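Local coordinates for putative lipoprotein GNA1162 (Neisseria meningitidis, PDB 4HRV) that is a lipoprotein of uncertain function, probably lipid-linked to a membrane and probably related in fold to the N-terminal domain of TolB, at residues Val87-Val92 with Lys111-Asp116. The protein carries 3 engineered substitutions. Residues are numbered along the deposited sequence; the frame is centred on the assembly and turned at random.
Sequences VLYITV and KARLVD
Val87-Val92 and Lys111-Asp116 pair as parts of the two antiparallel arms of a long beta hairpin, strands 86-99 and 104-116, in the five-stranded mixed sheet of this GNA1162-like domain. Six backbone hydrogen bonds join them, two each at the hydrogen-bonded pairs Val87 with Val115, Tyr89 with Arg113 and Thr91 with Lys111. The bond from Tyr89 N to Arg113 O is 3.0 Å long and nearly straight, with an N-H...O angle of 175°. Strand 15-23 continues the sheet beyond Val87-Val92, and strand 122-133 continues it beyond Lys111-Asp116.

The face with Tyr89 carries a cation-pi stack. The guanidinium of Arg113 lies flat on the Tyr89 ring, with centres 4.3 Å apart and planes at 10°. The overlap is offset: Arg113 NH2 sits over the rim, while Tyr89 CD1 lies over the centre of the guanidinium. Arg113 CG stands between its own backbone N and carbonyl carbon (chi1 68°), and the chain then runs extended to NE before the guanidinium turns over the ring. Val87 CG1 lies over the opposite ring face, toward the rim, 3.6 Å above the plane. Val115 CG2 meets the ring edge, 3.6 Å from Tyr89 CE1. His71 and helix 75-82 also contact Tyr89. Farther along this face, Thr91 and Lys111 run side by side. Lys111 CG and CE pass Thr91 CB, and CE also comes near the methyl CG2.

The other face is apolar, with Leu88, Ile90, Ala112 and Leu114. Met144 and Leu141 of the second subunit pack on Leu88 and Leu114 respectively, placing the Leu88-Leu114 part of this face at the contact with that subunit. Leu88 and Leu114 cross at about a right angle, with Leu88 CB 3.9 Å from Leu114 CD1. Ile90 CG1 lies 4.0 Å from the methyl CB of Ala112.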
loop_
_atom_site.group_PDB
_atom_site.type_symbol
_atom_site.label_atom_id
_atom_site.label_comp_id
_atom_site.label_asym_id
_atom_site.label_seq_id
_atom_site.Cartn_x
_atom_site.Cartn_y
_atom_site.Cartn_z
ATOM N N VAL B 87 -8.207 -16.011 -12.659
ATOM C CA VAL B 87 -9.207 -15.355 -11.835
ATOM C C VAL B 87 -8.518 -14.768 -10.638
ATOM O O VAL B 87 -7.686 -15.419 -9.998
ATOM C CB VAL B 87 -10.289 -16.346 -11.329
ATOM C CG1 VAL B 87 -11.407 -15.601 -10.609
ATOM C CG2 VAL B 87 -10.839 -17.155 -12.490
ATOM N N LEU B 88 -8.869 -13.526 -10.336
ATOM C CA LEU B 88 -8.321 -12.849 -9.174
ATOM C C LEU B 88 -9.356 -12.783 -8.068
ATOM O O LEU B 88 -10.446 -12.239 -8.253
ATOM C CB LEU B 88 -7.838 -11.447 -9.565
ATOM C CG LEU B 88 -7.269 -10.592 -8.426
ATOM C CD1 LEU B 88 -5.945 -11.167 -7.926
ATOM C CD2 LEU B 88 -7.092 -9.160 -8.907
ATOM N N TYR B 89 -9.025 -13.389 -6.932
ATOM C CA TYR B 89 -9.913 -13.393 -5.776
ATOM C C TYR B 89 -9.377 -12.447 -4.698
ATOM O O TYR B 89 -8.258 -12.622 -4.206
ATOM C CB TYR B 89 -10.016 -14.791 -5.172
ATOM C CG TYR B 89 -10.619 -15.830 -6.097
ATOM C CD1 TYR B 89 -9.820 -16.765 -6.746
ATOM C CD2 TYR B 89 -12.002 -15.880 -6.317
ATOM C CE1 TYR B 89 -10.388 -17.732 -7.598
ATOM C CE2 TYR B 89 -12.564 -16.834 -7.171
ATOM C CZ TYR B 89 -11.757 -17.756 -7.792
ATOM O OH TYR B 89 -12.312 -18.690 -8.644
ATOM N N ILE B 90 -10.186 -11.474 -4.312
ATOM C CA ILE B 90 -9.797 -10.563 -3.229
ATOM C C ILE B 90 -10.732 -10.734 -2.045
ATOM O O ILE B 90 -11.939 -10.842 -2.224
ATOM C CB ILE B 90 -9.870 -9.117 -3.694
ATOM C CG1 ILE B 90 -8.937 -8.911 -4.898
ATOM C CG2 ILE B 90 -9.533 -8.160 -2.542
ATOM C CD1 ILE B 90 -9.171 -7.609 -5.613
ATOM N N THR B 91 -10.166 -10.758 -0.844
ATOM C CA THR B 91 -10.933 -10.789 0.391
ATOM C C THR B 91 -10.485 -9.667 1.341
ATOM O O THR B 91 -9.303 -9.546 1.663
ATOM C CB THR B 91 -10.784 -12.148 1.102
ATOM O OG1 THR B 91 -11.261 -13.180 0.242
ATOM C CG2 THR B 91 -11.571 -12.180 2.410
ATOM N N VAL B 92 -11.436 -8.838 1.754
ATOM C CA VAL B 92 -11.189 -7.838 2.785
ATOM C C VAL B 92 -11.413 -8.488 4.147
ATOM O O VAL B 92 -12.525 -8.938 4.454
ATOM C CB VAL B 92 -12.126 -6.628 2.637
ATOM C CG1 VAL B 92 -11.999 -5.688 3.865
ATOM C CG2 VAL B 92 -11.816 -5.880 1.354
ATOM N N LYS B 111 -6.475 -9.658 1.394
ATOM C CA LYS B 111 -5.592 -10.679 0.900
ATOM C C LYS B 111 -6.127 -11.084 -0.465
ATOM O O LYS B 111 -7.304 -10.890 -0.759
ATOM C CB LYS B 111 -5.555 -11.858 1.867
ATOM C CG LYS B 111 -6.902 -12.530 2.092
ATOM C CD LYS B 111 -6.795 -13.581 3.189
ATOM C CE LYS B 111 -8.129 -14.260 3.451
ATOM N NZ LYS B 111 -8.029 -15.257 4.554
ATOM N N ALA B 112 -5.257 -11.587 -1.326
ATOM C CA ALA B 112 -5.688 -11.926 -2.671
ATOM C C ALA B 112 -4.891 -13.088 -3.211
ATOM O O ALA B 112 -3.782 -13.357 -2.752
ATOM C CB ALA B 112 -5.572 -10.729 -3.594
ATOM N N ARG B 113 -5.481 -13.803 -4.166
ATOM C CA ARG B 113 -4.765 -14.843 -4.864
ATOM C C ARG B 113 -5.187 -14.861 -6.325
ATOM O O ARG B 113 -6.354 -14.635 -6.645
ATOM C CB ARG B 113 -5.019 -16.200 -4.208
ATOM C CG ARG B 113 -6.436 -16.716 -4.349
ATOM C CD ARG B 113 -6.641 -17.985 -3.531
ATOM N NE ARG B 113 -7.835 -18.710 -3.965
ATOM C CZ ARG B 113 -9.071 -18.367 -3.614
ATOM N NH1 ARG B 113 -9.262 -17.317 -2.826
ATOM N NH2 ARG B 113 -10.107 -19.064 -4.049
ATOM N N LEU B 114 -4.227 -15.117 -7.209
ATOM C CA LEU B 114 -4.506 -15.227 -8.635
ATOM C C LEU B 114 -4.447 -16.699 -9.029
ATOM O O LEU B 114 -3.454 -17.366 -8.782
ATOM C CB LEU B 114 -3.463 -14.467 -9.449
ATOM C CG LEU B 114 -3.780 -14.405 -10.945
ATOM C CD1 LEU B 114 -4.971 -13.489 -11.157
ATOM C CD2 LEU B 114 -2.587 -13.928 -11.771
ATOM N N VAL B 115 -5.506 -17.213 -9.628
ATOM C CA VAL B 115 -5.495 -18.619 -10.012
ATOM C C VAL B 115 -5.730 -18.849 -11.497
ATOM O O VAL B 115 -6.523 -18.167 -12.139
ATOM C CB VAL B 115 -6.490 -19.477 -9.192
ATOM C CG1 VAL B 115 -6.426 -19.115 -7.742
ATOM C CG2 VAL B 115 -7.904 -19.345 -9.730
ATOM N N ASP B 116 -5.030 -19.841 -12.027
ATOM C CA ASP B 116 -5.202 -20.268 -13.399
ATOM C C ASP B 116 -6.630 -20.786 -13.551
ATOM O O ASP B 116 -7.064 -21.650 -12.802
ATOM C CB ASP B 116 -4.169 -21.357 -13.710
ATOM C CG ASP B 116 -4.242 -21.858 -15.148
ATOM O OD1 ASP B 116 -5.354 -22.139 -15.641
ATOM O OD2 ASP B 116 -3.170 -21.978 -15.777
#